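Long-range contacts in alpha-galactosidase (PDB 6LCJ), which probably hydrolyses terminal alpha-galactosyl groups from galactosides, as a hexameric, heat-stable glycosidase of family GH36: residues 158-166 with 189-197; 399-410 with 428-439. All coordinates share one frame; numbering follows the deposited sequence.

Contact 1: 158-166 with 189-197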
loop_
_atom_site.group_PDB
_atom_site.type_symbol
_atom_site.label_atom_id
_atom_site.label_comp_id
_atom_site.label_asym_id
_atom_site.label_seq_id
_atom_site.Cartn_x
_atom_site.Cartn_y
_atom_site.Cartn_z
ATOM N N ARG E 158 -52.592 27.240 -9.171
ATOM C CA ARG E 158 -52.518 26.413 -7.986
ATOM C C ARG E 158 -52.126 24.995 -8.386
ATOM O O ARG E 158 -52.457 24.549 -9.488
ATOM C CB ARG E 158 -53.864 26.428 -7.236
ATOM C CG ARG E 158 -54.323 25.088 -6.654
ATOM C CD ARG E 158 -55.786 25.109 -6.159
ATOM N NE ARG E 158 -56.767 24.960 -7.243
ATOM C CZ ARG E 158 -56.987 23.828 -7.921
ATOM N NH1 ARG E 158 -56.292 22.720 -7.646
ATOM N NH2 ARG E 158 -57.902 23.796 -8.887
ATOM N N PRO E 159 -51.367 24.287 -7.550
ATOM C CA PRO E 159 -50.889 22.941 -7.928
ATOM C C PRO E 159 -52.053 22.001 -8.170
ATOM O O PRO E 159 -53.077 22.073 -7.476
ATOM C CB PRO E 159 -50.052 22.502 -6.718
ATOM C CG PRO E 159 -49.708 23.783 -6.014
ATOM C CD PRO E 159 -50.831 24.724 -6.249
ATOM N N PRO E 160 -51.954 21.136 -9.168
ATOM C CA PRO E 160 -53.028 20.173 -9.415
ATOM C C PRO E 160 -53.070 19.109 -8.329
ATOM O O PRO E 160 -52.142 18.937 -7.535
ATOM C CB PRO E 160 -52.664 19.558 -10.777
ATOM C CG PRO E 160 -51.601 20.454 -11.356
ATOM C CD PRO E 160 -50.874 21.020 -10.160
ATOM N N ARG E 161 -54.190 18.406 -8.284
ATOM C CA ARG E 161 -54.354 17.274 -7.393
ATOM C C ARG E 161 -54.229 16.024 -8.248
ATOM O O ARG E 161 -54.960 15.863 -9.231
ATOM C CB ARG E 161 -55.692 17.358 -6.658
ATOM C CG ARG E 161 -55.825 18.664 -5.889
ATOM C CD ARG E 161 -57.073 18.707 -5.012
ATOM N NE ARG E 161 -58.294 18.708 -5.809
ATOM C CZ ARG E 161 -58.911 19.808 -6.208
ATOM N NH1 ARG E 161 -58.416 20.986 -5.875
ATOM N NH2 ARG E 161 -60.010 19.731 -6.946
ATOM N N VAL E 162 -53.273 15.167 -7.907
ATOM C CA VAL E 162 -52.809 14.118 -8.806
ATOM C C VAL E 162 -52.982 12.774 -8.131
ATOM O O VAL E 162 -52.603 12.611 -6.966
ATOM C CB VAL E 162 -51.331 14.313 -9.197
ATOM C CG1 VAL E 162 -50.883 13.183 -10.143
ATOM C CG2 VAL E 162 -51.097 15.697 -9.792
ATOM N N TRP E 163 -53.527 11.807 -8.865
ATOM C CA TRP E 163 -53.372 10.408 -8.509
ATOM C C TRP E 163 -52.232 9.841 -9.350
ATOM O O TRP E 163 -52.189 10.055 -10.567
ATOM C CB TRP E 163 -54.661 9.603 -8.712
ATOM C CG TRP E 163 -54.512 8.237 -8.096
ATOM C CD1 TRP E 163 -54.772 7.884 -6.799
ATOM C CD2 TRP E 163 -53.970 7.071 -8.727
ATOM N NE1 TRP E 163 -54.451 6.562 -6.594
ATOM C CE2 TRP E 163 -53.955 6.040 -7.760
ATOM C CE3 TRP E 163 -53.512 6.793 -10.021
ATOM C CZ2 TRP E 163 -53.507 4.748 -8.049
ATOM C CZ3 TRP E 163 -53.073 5.512 -10.308
ATOM C CH2 TRP E 163 -53.064 4.507 -9.325
ATOM N N CYS E 164 -51.308 9.127 -8.702
ATOM C CA CYS E 164 -50.060 8.679 -9.318
ATOM C C CYS E 164 -49.917 7.176 -9.105
ATOM O O CYS E 164 -50.197 6.673 -8.016
ATOM C CB CYS E 164 -48.860 9.462 -8.695
ATOM S SG CYS E 164 -47.193 8.911 -9.123
ATOM N N SER E 165 -49.483 6.445 -10.128
ATOM C CA SER E 165 -49.431 4.993 -9.987
ATOM C C SER E 165 -48.180 4.482 -9.280
ATOM O O SER E 165 -48.141 3.301 -8.909
ATOM C CB SER E 165 -49.523 4.308 -11.360
ATOM O OG SER E 165 -48.463 4.699 -12.224
ATOM N N TRP E 166 -47.159 5.318 -9.080
ATOM C CA TRP E 166 -45.846 4.774 -8.754
ATOM C C TRP E 166 -45.823 4.131 -7.369
ATOM O O TRP E 166 -45.343 3.001 -7.202
ATOM C CB TRP E 166 -44.766 5.860 -8.863
ATOM C CG TRP E 166 -43.414 5.321 -8.480
ATOM C CD1 TRP E 166 -42.689 5.640 -7.367
ATOM C CD2 TRP E 166 -42.649 4.320 -9.182
ATOM N NE1 TRP E 166 -41.517 4.923 -7.346
ATOM C CE2 TRP E 166 -41.465 4.108 -8.444
ATOM C CE3 TRP E 166 -42.848 3.593 -10.357
ATOM C CZ2 TRP E 166 -40.486 3.203 -8.846
ATOM C CZ3 TRP E 166 -41.875 2.689 -10.749
ATOM C CH2 TRP E 166 -40.713 2.503 -10.002
ATOM N N SER E 189 -61.936 13.822 -5.596
ATOM C CA SER E 189 -61.675 15.150 -6.145
ATOM C C SER E 189 -60.255 15.290 -6.687
ATOM O O SER E 189 -59.532 16.208 -6.293
ATOM C CB SER E 189 -61.916 16.216 -5.080
ATOM O OG SER E 189 -63.290 16.367 -4.801
ATOM N N PHE E 190 -59.837 14.396 -7.574
ATOM C CA PHE E 190 -58.557 14.536 -8.255
ATOM C C PHE E 190 -58.742 15.341 -9.536
ATOM O O PHE E 190 -59.845 15.458 -10.071
ATOM C CB PHE E 190 -57.952 13.170 -8.597
ATOM C CG PHE E 190 -57.433 12.425 -7.411
ATOM C CD1 PHE E 190 -56.255 12.822 -6.791
ATOM C CD2 PHE E 190 -58.121 11.319 -6.909
ATOM C CE1 PHE E 190 -55.761 12.115 -5.675
ATOM C CE2 PHE E 190 -57.645 10.616 -5.797
ATOM C CZ PHE E 190 -56.465 11.014 -5.177
ATOM N N GLU E 191 -57.639 15.890 -10.033
ATOM C CA GLU E 191 -57.629 16.586 -11.312
ATOM C C GLU E 191 -56.752 15.925 -12.364
ATOM O O GLU E 191 -56.939 16.206 -13.549
ATOM C CB GLU E 191 -57.170 18.040 -11.128
ATOM C CG GLU E 191 -57.477 18.571 -9.737
ATOM C CD GLU E 191 -57.184 20.041 -9.586
ATOM O OE1 GLU E 191 -56.208 20.396 -8.886
ATOM O OE2 GLU E 191 -57.939 20.848 -10.159
ATOM N N VAL E 192 -55.814 15.063 -11.970
ATOM C CA VAL E 192 -54.874 14.416 -12.879
ATOM C C VAL E 192 -54.773 12.945 -12.493
ATOM O O VAL E 192 -54.664 12.613 -11.309
ATOM C CB VAL E 192 -53.473 15.071 -12.826
ATOM C CG1 VAL E 192 -52.559 14.496 -13.904
ATOM C CG2 VAL E 192 -53.552 16.579 -12.940
ATOM N N PHE E 193 -54.804 12.064 -13.492
ATOM C CA PHE E 193 -54.531 10.643 -13.318
ATOM C C PHE E 193 -53.230 10.356 -14.062
ATOM O O PHE E 193 -53.204 10.390 -15.298
ATOM C CB PHE E 193 -55.681 9.804 -13.860
ATOM C CG PHE E 193 -55.554 8.340 -13.571
ATOM C CD1 PHE E 193 -54.790 7.521 -14.385
ATOM C CD2 PHE E 193 -56.207 7.774 -12.484
ATOM C CE1 PHE E 193 -54.680 6.160 -14.123
ATOM C CE2 PHE E 193 -56.102 6.407 -12.217
ATOM C CZ PHE E 193 -55.335 5.598 -13.046
ATOM N N GLN E 194 -52.150 10.088 -13.322
ATOM C CA GLN E 194 -50.809 10.078 -13.898
ATOM C C GLN E 194 -50.229 8.669 -13.908
ATOM O O GLN E 194 -50.086 8.051 -12.853
ATOM C CB GLN E 194 -49.881 11.027 -13.148
ATOM C CG GLN E 194 -48.514 11.205 -13.827
ATOM C CD GLN E 194 -47.381 10.821 -12.898
ATOM O OE1 GLN E 194 -47.259 11.374 -11.794
ATOM N NE2 GLN E 194 -46.560 9.856 -13.318
ATOM N N ILE E 195 -49.900 8.176 -15.104
ATOM C CA ILE E 195 -49.248 6.881 -15.298
ATOM C C ILE E 195 -47.743 7.065 -15.143
ATOM O O ILE E 195 -47.138 7.898 -15.827
ATOM C CB ILE E 195 -49.583 6.295 -16.677
ATOM C CG1 ILE E 195 -51.067 6.019 -16.778
ATOM C CG2 ILE E 195 -48.830 5.004 -16.932
ATOM C CD1 ILE E 195 -51.585 6.338 -18.112
ATOM N N ASP E 196 -47.135 6.280 -14.264
ATOM C CA ASP E 196 -45.731 6.465 -13.975
ATOM C C ASP E 196 -44.891 5.410 -14.701
ATOM O O ASP E 196 -45.292 4.873 -15.743
ATOM C CB ASP E 196 -45.509 6.430 -12.459
ATOM C CG ASP E 196 -44.309 7.263 -12.025
ATOM O OD1 ASP E 196 -43.203 6.673 -11.852
ATOM O OD2 ASP E 196 -44.479 8.494 -11.825
ATOM N N ASP E 197 -43.714 5.121 -14.155
ATOM C CA ASP E 197 -42.799 4.149 -14.728
ATOM C C ASP E 197 -43.483 2.795 -14.836
ATOM O O ASP E 197 -44.197 2.372 -13.924
ATOM C CB ASP E 197 -41.552 4.086 -13.841
ATOM C CG ASP E 197 -40.465 3.177 -14.371
ATOM O OD1 ASP E 197 -40.493 2.766 -15.550
ATOM O OD2 ASP E 197 -39.539 2.889 -13.583
HETATM O O HOH W 1 -61.648 17.575 -8.664
HETATM O O HOH W 2 -46.093 3.036 -11.966
#

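Contact 2: 399-410 with 428-439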
loop_
_atom_site.group_PDB
_atom_site.type_symbol
_atom_site.label_atom_id
_atom_site.label_comp_id
_atom_site.label_asym_id
_atom_site.label_seq_id
_atom_site.Cartn_x
_atom_site.Cartn_y
_atom_site.Cartn_z
ATOM N N VAL E 399 -43.803 23.453 -5.233
ATOM C CA VAL E 399 -42.876 22.575 -4.537
ATOM C C VAL E 399 -43.581 21.257 -4.246
ATOM O O VAL E 399 -44.582 21.218 -3.520
ATOM C CB VAL E 399 -42.367 23.234 -3.252
ATOM C CG1 VAL E 399 -41.650 22.210 -2.392
ATOM C CG2 VAL E 399 -41.462 24.398 -3.613
ATOM N N ASP E 400 -43.071 20.179 -4.834
ATOM C CA ASP E 400 -43.675 18.868 -4.674
ATOM C C ASP E 400 -42.990 18.100 -3.550
ATOM O O ASP E 400 -41.811 17.757 -3.687
ATOM C CB ASP E 400 -43.575 18.099 -5.982
ATOM C CG ASP E 400 -44.247 16.744 -5.914
ATOM O OD1 ASP E 400 -44.908 16.451 -4.878
ATOM O OD2 ASP E 400 -44.127 15.977 -6.910
ATOM N N PRO E 401 -43.669 17.788 -2.442
ATOM C CA PRO E 401 -43.014 17.045 -1.356
ATOM C C PRO E 401 -43.077 15.540 -1.545
ATOM O O PRO E 401 -42.600 14.807 -0.668
ATOM C CB PRO E 401 -43.818 17.476 -0.111
ATOM C CG PRO E 401 -45.220 17.627 -0.647
ATOM C CD PRO E 401 -45.100 18.006 -2.153
ATOM N N ASP E 402 -43.637 15.104 -2.680
ATOM C CA ASP E 402 -43.953 13.725 -3.054
ATOM C C ASP E 402 -45.270 13.294 -2.410
ATOM O O ASP E 402 -45.906 14.082 -1.703
ATOM C CB ASP E 402 -42.808 12.761 -2.736
ATOM C CG ASP E 402 -42.693 11.674 -3.769
ATOM O OD1 ASP E 402 -43.623 11.581 -4.593
ATOM O OD2 ASP E 402 -41.705 10.903 -3.756
ATOM N N VAL E 403 -45.720 12.070 -2.687
ATOM C CA VAL E 403 -47.112 11.707 -2.403
ATOM C C VAL E 403 -47.395 11.590 -0.908
ATOM O O VAL E 403 -46.479 11.520 -0.077
ATOM C CB VAL E 403 -47.504 10.403 -3.130
ATOM C CG1 VAL E 403 -47.139 10.493 -4.590
ATOM C CG2 VAL E 403 -46.839 9.204 -2.465
ATOM N N VAL E 404 -48.680 11.576 -0.572
ATOM C CA VAL E 404 -49.171 11.400 0.789
ATOM C C VAL E 404 -49.790 10.018 0.873
ATOM O O VAL E 404 -50.567 9.629 -0.006
ATOM C CB VAL E 404 -50.207 12.478 1.158
ATOM C CG1 VAL E 404 -50.556 12.406 2.635
ATOM C CG2 VAL E 404 -49.697 13.848 0.785
ATOM N N TYR E 405 -49.452 9.278 1.916
ATOM C CA TYR E 405 -50.109 8.007 2.165
ATOM C C TYR E 405 -51.302 8.228 3.080
ATOM O O TYR E 405 -51.241 9.028 4.021
ATOM C CB TYR E 405 -49.151 6.992 2.795
ATOM C CG TYR E 405 -48.015 6.567 1.896
ATOM C CD1 TYR E 405 -48.148 5.498 1.020
ATOM C CD2 TYR E 405 -46.798 7.243 1.929
ATOM C CE1 TYR E 405 -47.092 5.118 0.191
ATOM C CE2 TYR E 405 -45.735 6.868 1.117
ATOM C CZ TYR E 405 -45.885 5.816 0.251
ATOM O OH TYR E 405 -44.820 5.451 -0.536
ATOM N N PHE E 406 -52.392 7.528 2.781
ATOM C CA PHE E 406 -53.511 7.354 3.695
ATOM C C PHE E 406 -53.774 5.900 4.032
ATOM O O PHE E 406 -54.270 5.607 5.115
ATOM C CB PHE E 406 -54.787 7.968 3.110
ATOM C CG PHE E 406 -54.694 9.445 2.910
ATOM C CD1 PHE E 406 -54.182 9.960 1.725
ATOM C CD2 PHE E 406 -55.085 10.316 3.915
ATOM C CE1 PHE E 406 -54.075 11.311 1.541
ATOM C CE2 PHE E 406 -54.990 11.671 3.742
ATOM C CZ PHE E 406 -54.489 12.182 2.554
ATOM N N ARG E 407 -53.437 4.985 3.142
ATOM C CA ARG E 407 -53.631 3.580 3.424
ATOM C C ARG E 407 -52.763 3.128 4.593
ATOM O O ARG E 407 -51.717 3.707 4.899
ATOM C CB ARG E 407 -53.314 2.755 2.183
ATOM C CG ARG E 407 -51.880 2.855 1.720
ATOM C CD ARG E 407 -51.759 2.168 0.373
ATOM N NE ARG E 407 -50.449 1.585 0.134
ATOM C CZ ARG E 407 -49.545 2.089 -0.698
ATOM N NH1 ARG E 407 -49.793 3.212 -1.372
ATOM N NH2 ARG E 407 -48.389 1.465 -0.855
ATOM N N THR E 408 -53.231 2.095 5.270
ATOM C CA THR E 408 -52.383 1.335 6.158
ATOM C C THR E 408 -52.087 -0.050 5.604
ATOM O O THR E 408 -51.166 -0.711 6.089
ATOM C CB THR E 408 -53.034 1.244 7.543
ATOM O OG1 THR E 408 -54.442 1.031 7.400
ATOM C CG2 THR E 408 -52.820 2.543 8.300
ATOM N N ARG E 409 -52.819 -0.493 4.589
ATOM C CA ARG E 409 -52.491 -1.734 3.907
ATOM C C ARG E 409 -51.351 -1.477 2.937
ATOM O O ARG E 409 -51.288 -0.419 2.298
ATOM C CB ARG E 409 -53.715 -2.285 3.172
ATOM C CG ARG E 409 -54.879 -2.554 4.133
ATOM C CD ARG E 409 -56.163 -3.032 3.455
ATOM N NE ARG E 409 -56.030 -4.386 2.946
ATOM C CZ ARG E 409 -56.373 -4.744 1.716
ATOM N NH1 ARG E 409 -56.882 -3.833 0.899
ATOM N NH2 ARG E 409 -56.209 -5.999 1.300
ATOM N N PHE E 410 -50.434 -2.441 2.849
ATOM C CA PHE E 410 -49.284 -2.344 1.953
ATOM C C PHE E 410 -48.483 -1.079 2.240
ATOM O O PHE E 410 -48.142 -0.313 1.338
ATOM C CB PHE E 410 -49.734 -2.404 0.497
ATOM C CG PHE E 410 -50.575 -3.603 0.205
ATOM C CD1 PHE E 410 -50.036 -4.884 0.333
ATOM C CD2 PHE E 410 -51.914 -3.464 -0.140
ATOM C CE1 PHE E 410 -50.807 -6.007 0.094
ATOM C CE2 PHE E 410 -52.697 -4.583 -0.382
ATOM C CZ PHE E 410 -52.141 -5.858 -0.269
ATOM N N THR E 428 -47.413 23.237 1.103
ATOM C CA THR E 428 -47.045 23.559 -0.269
ATOM C C THR E 428 -48.260 23.701 -1.173
ATOM O O THR E 428 -48.153 24.337 -2.229
ATOM C CB THR E 428 -46.125 22.479 -0.865
ATOM O OG1 THR E 428 -46.803 21.219 -0.866
ATOM C CG2 THR E 428 -44.819 22.350 -0.084
ATOM N N GLY E 429 -49.394 23.103 -0.797
ATOM C CA GLY E 429 -50.538 23.006 -1.676
ATOM C C GLY E 429 -50.436 21.973 -2.778
ATOM O O GLY E 429 -51.335 21.908 -3.616
ATOM N N PHE E 430 -49.365 21.164 -2.814
ATOM C CA PHE E 430 -49.164 20.143 -3.843
ATOM C C PHE E 430 -49.675 18.818 -3.292
ATOM O O PHE E 430 -49.008 18.169 -2.482
ATOM C CB PHE E 430 -47.690 20.057 -4.239
ATOM C CG PHE E 430 -47.455 19.398 -5.571
ATOM C CD1 PHE E 430 -47.719 18.053 -5.753
ATOM C CD2 PHE E 430 -46.961 20.128 -6.650
ATOM C CE1 PHE E 430 -47.500 17.436 -6.998
ATOM C CE2 PHE E 430 -46.732 19.527 -7.888
ATOM C CZ PHE E 430 -47.002 18.181 -8.067
ATOM N N LYS E 431 -50.847 18.399 -3.751
ATOM C CA LYS E 431 -51.564 17.269 -3.171
ATOM C C LYS E 431 -51.585 16.120 -4.162
ATOM O O LYS E 431 -52.075 16.269 -5.289
ATOM C CB LYS E 431 -52.984 17.675 -2.776
ATOM C CG LYS E 431 -53.002 18.745 -1.692
ATOM C CD LYS E 431 -54.313 19.447 -1.614
ATOM C CE LYS E 431 -54.693 19.648 -0.174
ATOM N NZ LYS E 431 -55.987 20.316 -0.041
ATOM N N ALA E 432 -51.044 14.981 -3.743
ATOM C CA ALA E 432 -50.955 13.813 -4.601
ATOM C C ALA E 432 -50.947 12.560 -3.738
ATOM O O ALA E 432 -50.536 12.596 -2.579
ATOM C CB ALA E 432 -49.703 13.861 -5.482
ATOM N N THR E 433 -51.419 11.454 -4.309
ATOM C CA THR E 433 -51.311 10.166 -3.650
ATOM C C THR E 433 -51.238 9.068 -4.695
ATOM O O THR E 433 -51.590 9.257 -5.869
ATOM C CB THR E 433 -52.481 9.881 -2.685
ATOM O OG1 THR E 433 -52.286 8.597 -2.063
ATOM C CG2 THR E 433 -53.799 9.853 -3.427
ATOM N N SER E 434 -50.769 7.909 -4.239
ATOM C CA SER E 434 -50.757 6.693 -5.028
ATOM C C SER E 434 -51.720 5.642 -4.500
ATOM O O SER E 434 -51.798 4.558 -5.083
ATOM C CB SER E 434 -49.342 6.107 -5.082
ATOM O OG SER E 434 -48.510 6.823 -5.980
ATOM N N ASP E 435 -52.447 5.928 -3.431
ATOM C CA ASP E 435 -53.318 4.950 -2.778
ATOM C C ASP E 435 -54.442 4.521 -3.707
ATOM O O ASP E 435 -55.321 5.338 -4.005
ATOM C CB ASP E 435 -53.906 5.536 -1.492
ATOM C CG ASP E 435 -52.863 5.710 -0.382
ATOM O OD1 ASP E 435 -51.742 5.170 -0.514
ATOM O OD2 ASP E 435 -53.167 6.387 0.626
ATOM N N PRO E 436 -54.469 3.279 -4.185
ATOM C CA PRO E 436 -55.654 2.793 -4.896
ATOM C C PRO E 436 -56.846 2.767 -3.956
ATOM O O PRO E 436 -56.769 2.163 -2.872
ATOM C CB PRO E 436 -55.256 1.373 -5.329
ATOM C CG PRO E 436 -53.823 1.217 -4.957
ATOM C CD PRO E 436 -53.527 2.189 -3.888
ATOM N N PRO E 437 -57.957 3.424 -4.318
ATOM C CA PRO E 437 -59.100 3.500 -3.387
ATOM C C PRO E 437 -59.533 2.145 -2.852
ATOM O O PRO E 437 -59.922 2.042 -1.681
ATOM C CB PRO E 437 -60.198 4.167 -4.233
ATOM C CG PRO E 437 -59.452 4.960 -5.245
ATOM C CD PRO E 437 -58.226 4.141 -5.579
ATOM N N SER E 438 -59.422 1.087 -3.650
ATOM C CA SER E 438 -59.774 -0.229 -3.142
ATOM C C SER E 438 -58.810 -0.750 -2.074
ATOM O O SER E 438 -59.118 -1.760 -1.439
ATOM C CB SER E 438 -59.859 -1.222 -4.298
ATOM O OG SER E 438 -58.624 -1.328 -4.979
ATOM N N TRP E 439 -57.661 -0.110 -1.857
ATOM C CA TRP E 439 -56.781 -0.488 -0.758
ATOM C C TRP E 439 -57.085 0.275 0.525
ATOM O O TRP E 439 -56.489 -0.027 1.573
ATOM C CB TRP E 439 -55.317 -0.241 -1.120
ATOM C CG TRP E 439 -54.757 -1.126 -2.174
ATOM C CD1 TRP E 439 -55.438 -1.999 -2.963
ATOM C CD2 TRP E 439 -53.382 -1.203 -2.581
ATOM N NE1 TRP E 439 -54.575 -2.619 -3.825
ATOM C CE2 TRP E 439 -53.307 -2.152 -3.607
ATOM C CE3 TRP E 439 -52.212 -0.563 -2.169
ATOM C CZ2 TRP E 439 -52.104 -2.484 -4.231
ATOM C CZ3 TRP E 439 -51.021 -0.894 -2.785
ATOM C CH2 TRP E 439 -50.973 -1.843 -3.805
HETATM O O HOH W 3 -45.675 25.157 -3.924
HETATM O O HOH W 4 -48.360 15.481 -1.967
HETATM O O HOH W 5 -49.358 7.003 -1.716
#

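Contact 1: 158-166 with 189-197
Trp163 and Phe193 both set CG anti to the backbone N (chi1 -170° and -173°), which lays their side chains alongside each other on one face of the sheet. Their rings are nearly parallel (20°) but displaced, so that little more than their rims meet, with Trp163 CE3 3.4 Å from Phe193 CE2. Phe190 presents its ring face to the same tryptophan: Trp163 CB sits over the centre of that ring, and the indole edge meets its face in a T-shaped pair. Flat, bulky aromatics suit this layer, which helix 175-185 covers, while the indole NE1 is satisfied by the carbonyl of Asp435. On the other face the branched Val162 and Val192 lie side by side. Strands 161-164 and 192-195 run parallel, joined by bonds such as Trp163 N to Val192 O (2.8 Å).

At the entry end Glu191 is gripped end-on by Arg158, NH1 to OE1 at 2.6 Å and NH2 to OE2 at 3.2 Å; OE1 also takes Arg161 N on its anti lone pair. The Arg161 guanidinium stacks flat on this carboxylate, held by NE to Ser189 O (2.8 Å). At the exit Ser165 OG receives Asp196 N, and Gln194 NE2 bonds to Asp196 OD2, which Lys302 also pairs. Two arginines would probably keep Glu191 ionised, so charge fastens the strand entrance, with apolar packing confined to the aromatics and two valines.

Contact 2: 399-410 with 428-439
Segments 399-410 and 428-439 run in the same direction, but their backbones meet directly at few points: Val404 N bonds to Ala432 O at 2.9 Å, and water 4 bridges Asp402 O and Phe430 O. Threonine suits position 433 because its OG1 donates to Val404 O at 2.9 Å while its methyl packs on Phe190. The same hydroxyl accepts Asp435 N in an ST turn. Near the start, Asp400 CB sits over the centre of the Phe430 ring in a CH-pi contact and the carboxylate lies nearly flat (14°) above the rim, while Asp400 OD1 closes an Asx turn with Asp402 N.

Asp435 holds the far end. Its OD2 takes two backbone donors, Phe406 N on the syn lone pair at 2.6 Å and Arg407 N from above the carboxylate plane. OD1 receives Arg407 NH1 at 2.9 Å in a salt bridge. With chi1 at 63°, Arg407 CG stands between backbone N and carbonyl carbon, and the extended chain carries the guanidinium between Tyr405 CD1 on one face and Trp439 CZ3 on the other. NE and NH2 both grip Phe410 O. A methionine in place of Arg407 would probably leave Asp435 OD1 without its charged mate and the Phe410 carbonyl without both donors, letting the loop 407-410 shift. Phe410 points its ring edge at the face of Trp439, whose opposite face rests on Pro436 CG. Beyond, Arg409 NE bonds to Thr408 of the second subunit. The whole is a beta-alpha-beta unit typical of a TIM barrel, helix 415-428 linking its seventh and eighth parallel strands, 398-400 and 431-433.

In the fold
Both contacts are largely buried and belong to one parallel barrel: contact 1 pairs its first two strands, and contact 2 brings together the last two. They meet because strand 431-433 lies beside strand 161-164, with Cys164 N close to Thr433 O and Cys164 O to Ser434 OG, while Phe190 packs on Thr433. Contact 1 has regular parallel bridges with an aromatic layer, and no other subunit touches it. Contact 2 relies more on side-chain-to-backbone bonds and waters, because residues 401-410 are loop, and its 408-410 end reaches the second subunit. Contact 1 carries charge at both ends, the Glu191-arginine cluster and Asp196 with Lys302; contact 2 has Arg407-Asp435 past the strand.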